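Local coordinates for probable Thioesterase (Bartonella henselae, PDB 3HM0), which probably hydrolyses thioester bonds of acyl-thioester substrates, at residues T115-L120 against F125-Y130. Numbering follows the deposited sequence.
Sequences TRISRL and FFMEQY
R119 sets CG opposite its own backbone N, and a kink at chi3 (20°) swings the guanidinium over one face of the F126 ring. CZ of R119 lies 4.6 Å from the F126 ring centroid, almost on the ring normal, a cation-pi contact. The two planes are not parallel but 35° apart. Nearer the backbone, R119 CB packs on F126 CD1. S118 turns OG between its backbone N and carbonyl carbon (chi1 66°), which brings it to F126 O. That carbonyl is gripped twice. S118 N donates to F126 O at 2.6 Å. S118 OG donates to F126 O at 3.1 Å, from above the carbonyl plane. F126 N in turn bonds R119 O at 2.8 Å. S118 and R119 thus both face F126, a classic beta bulge in the antiparallel hairpin of strands 110-120 and 124-133. The hairpin belongs to the sheet that wraps helix 58-72, as in hotdog-fold thioesterases. On the helix side, Q129 NE2 donates to T115 OG1 at 2.7 Å and also hydrogen-bonds F63 O, while Q129 OE1 accepts a hydrogen bond from R67 NH1. M127 CE sits 3.7 Å from T115 CG2, and I117 CG1 meets F125 CD2 at 3.8 Å. On the other face, E128 OE1 lies at the edge of the R116 guanidinium, a long salt bridge of 3.7 Å to R116 NH2; R116 NH1 hydrogen-bonds N34 O.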
loop_
_atom_site.group_PDB
_atom_site.type_symbol
_atom_site.label_atom_id
_atom_site.label_comp_id
_atom_site.label_asym_id
_atom_site.label_seq_id
_atom_site.Cartn_x
_atom_site.Cartn_y
_atom_site.Cartn_z
ATOM N N THR A 115 -16.880 -6.105 13.590
ATOM C CA THR A 115 -17.480 -6.484 12.331
ATOM C C THR A 115 -18.658 -7.410 12.593
ATOM O O THR A 115 -18.573 -8.318 13.431
ATOM C CB THR A 115 -16.443 -7.201 11.439
ATOM O OG1 THR A 115 -15.287 -6.372 11.272
ATOM C CG2 THR A 115 -17.011 -7.520 10.090
ATOM N N ARG A 116 -19.760 -7.157 11.900
ATOM C CA ARG A 116 -20.841 -8.118 11.840
ATOM C C ARG A 116 -21.576 -7.955 10.518
ATOM O O ARG A 116 -21.550 -6.879 9.924
ATOM C CB ARG A 116 -21.797 -7.952 13.019
ATOM C CG ARG A 116 -22.637 -6.685 12.963
ATOM C CD ARG A 116 -23.714 -6.717 14.016
ATOM N NE ARG A 116 -24.411 -5.436 14.189
ATOM C CZ ARG A 116 -25.439 -5.258 15.020
ATOM N NH1 ARG A 116 -25.894 -6.272 15.751
ATOM N NH2 ARG A 116 -26.016 -4.071 15.127
ATOM N N ILE A 117 -22.200 -9.031 10.046
ATOM C CA ILE A 117 -23.106 -8.947 8.922
ATOM C C ILE A 117 -24.387 -8.333 9.474
ATOM O O ILE A 117 -24.772 -8.603 10.617
ATOM C CB ILE A 117 -23.354 -10.328 8.278
ATOM C CG1 ILE A 117 -22.158 -10.724 7.412
ATOM C CG2 ILE A 117 -24.603 -10.309 7.384
ATOM C CD1 ILE A 117 -22.177 -12.167 6.945
ATOM N N SER A 118 -25.010 -7.459 8.697
ATOM C CA SER A 118 -26.237 -6.809 9.135
ATOM C C SER A 118 -27.415 -7.074 8.185
ATOM O O SER A 118 -28.572 -6.869 8.569
ATOM C CB SER A 118 -26.012 -5.306 9.316
ATOM O OG SER A 118 -25.732 -4.674 8.078
ATOM N N ARG A 119 -27.113 -7.513 6.955
ATOM C CA ARG A 119 -28.129 -7.890 5.957
ATOM C C ARG A 119 -27.560 -8.889 4.952
ATOM O O ARG A 119 -26.491 -8.672 4.389
ATOM C CB ARG A 119 -28.678 -6.654 5.232
ATOM C CG ARG A 119 -30.018 -6.842 4.457
ATOM C CD ARG A 119 -30.791 -5.489 4.299
ATOM N NE ARG A 119 -29.904 -4.327 4.487
ATOM C CZ ARG A 119 -30.142 -3.078 4.080
ATOM N NH1 ARG A 119 -31.272 -2.767 3.441
ATOM N NH2 ARG A 119 -29.233 -2.128 4.313
ATOM N N LEU A 120 -28.275 -9.998 4.772
ATOM C CA LEU A 120 -27.976 -11.003 3.755
ATOM C C LEU A 120 -28.994 -10.844 2.636
ATOM O O LEU A 120 -30.081 -10.327 2.875
ATOM C CB LEU A 120 -28.094 -12.404 4.357
ATOM C CG LEU A 120 -27.310 -13.584 3.766
ATOM C CD1 LEU A 120 -25.810 -13.321 3.746
ATOM C CD2 LEU A 120 -27.596 -14.871 4.559
ATOM N N PHE A 125 -24.210 -9.059 0.471
ATOM C CA PHE A 125 -24.422 -8.912 1.917
ATOM C C PHE A 125 -23.826 -7.609 2.459
ATOM O O PHE A 125 -22.987 -6.992 1.812
ATOM C CB PHE A 125 -23.961 -10.152 2.699
ATOM C CG PHE A 125 -22.482 -10.372 2.673
ATOM C CD1 PHE A 125 -21.889 -11.065 1.623
ATOM C CD2 PHE A 125 -21.679 -9.879 3.696
ATOM C CE1 PHE A 125 -20.518 -11.258 1.597
ATOM C CE2 PHE A 125 -20.292 -10.070 3.673
ATOM C CZ PHE A 125 -19.712 -10.755 2.633
ATOM N N PHE A 126 -24.286 -7.200 3.638
ATOM C CA PHE A 126 -24.049 -5.862 4.156
ATOM C C PHE A 126 -23.394 -5.899 5.541
ATOM O O PHE A 126 -23.902 -6.545 6.471
ATOM C CB PHE A 126 -25.364 -5.060 4.201
ATOM C CG PHE A 126 -25.983 -4.814 2.843
ATOM C CD1 PHE A 126 -26.694 -5.818 2.185
ATOM C CD2 PHE A 126 -25.861 -3.568 2.223
ATOM C CE1 PHE A 126 -27.263 -5.588 0.904
ATOM C CE2 PHE A 126 -26.435 -3.320 0.959
ATOM C CZ PHE A 126 -27.131 -4.325 0.295
ATOM N N MET A 127 -22.265 -5.205 5.675
ATOM C CA MET A 127 -21.533 -5.207 6.929
ATOM C C MET A 127 -21.442 -3.834 7.603
ATOM O O MET A 127 -21.367 -2.785 6.932
ATOM C CB MET A 127 -20.140 -5.822 6.733
ATOM C CG MET A 127 -20.084 -7.319 6.976
ATOM S SD MET A 127 -18.545 -8.044 6.360
ATOM C CE MET A 127 -18.381 -9.534 7.331
ATOM N N GLU A 128 -21.458 -3.852 8.932
ATOM C CA GLU A 128 -21.238 -2.654 9.726
ATOM C C GLU A 128 -19.944 -2.861 10.475
ATOM O O GLU A 128 -19.849 -3.761 11.317
ATOM C CB GLU A 128 -22.361 -2.436 10.745
ATOM C CG GLU A 128 -23.616 -1.762 10.202
ATOM C CD GLU A 128 -24.782 -1.761 11.221
ATOM O OE1 GLU A 128 -24.544 -1.981 12.445
ATOM O OE2 GLU A 128 -25.938 -1.534 10.780
ATOM N N GLN A 129 -18.952 -2.015 10.194
ATOM C CA GLN A 129 -17.640 -2.158 10.826
ATOM C C GLN A 129 -17.285 -0.931 11.620
ATOM O O GLN A 129 -17.658 0.165 11.232
ATOM C CB GLN A 129 -16.569 -2.472 9.786
ATOM C CG GLN A 129 -16.857 -3.718 8.985
ATOM C CD GLN A 129 -15.644 -4.217 8.252
ATOM O OE1 GLN A 129 -15.464 -3.910 7.066
ATOM N NE2 GLN A 129 -14.790 -4.987 8.950
ATOM N N TYR A 130 -16.564 -1.128 12.724
ATOM C CA TYR A 130 -16.121 -0.048 13.595
ATOM C C TYR A 130 -14.638 -0.192 13.976
ATOM O O TYR A 130 -14.122 -1.307 14.136
ATOM C CB TYR A 130 -16.994 0.022 14.868
ATOM C CG TYR A 130 -18.476 0.249 14.596
ATOM C CD1 TYR A 130 -18.985 1.532 14.411
ATOM C CD2 TYR A 130 -19.361 -0.826 14.502
ATOM C CE1 TYR A 130 -20.336 1.740 14.136
ATOM C CE2 TYR A 130 -20.716 -0.630 14.230
ATOM C CZ TYR A 130 -21.200 0.657 14.052
ATOM O OH TYR A 130 -22.547 0.852 13.778
#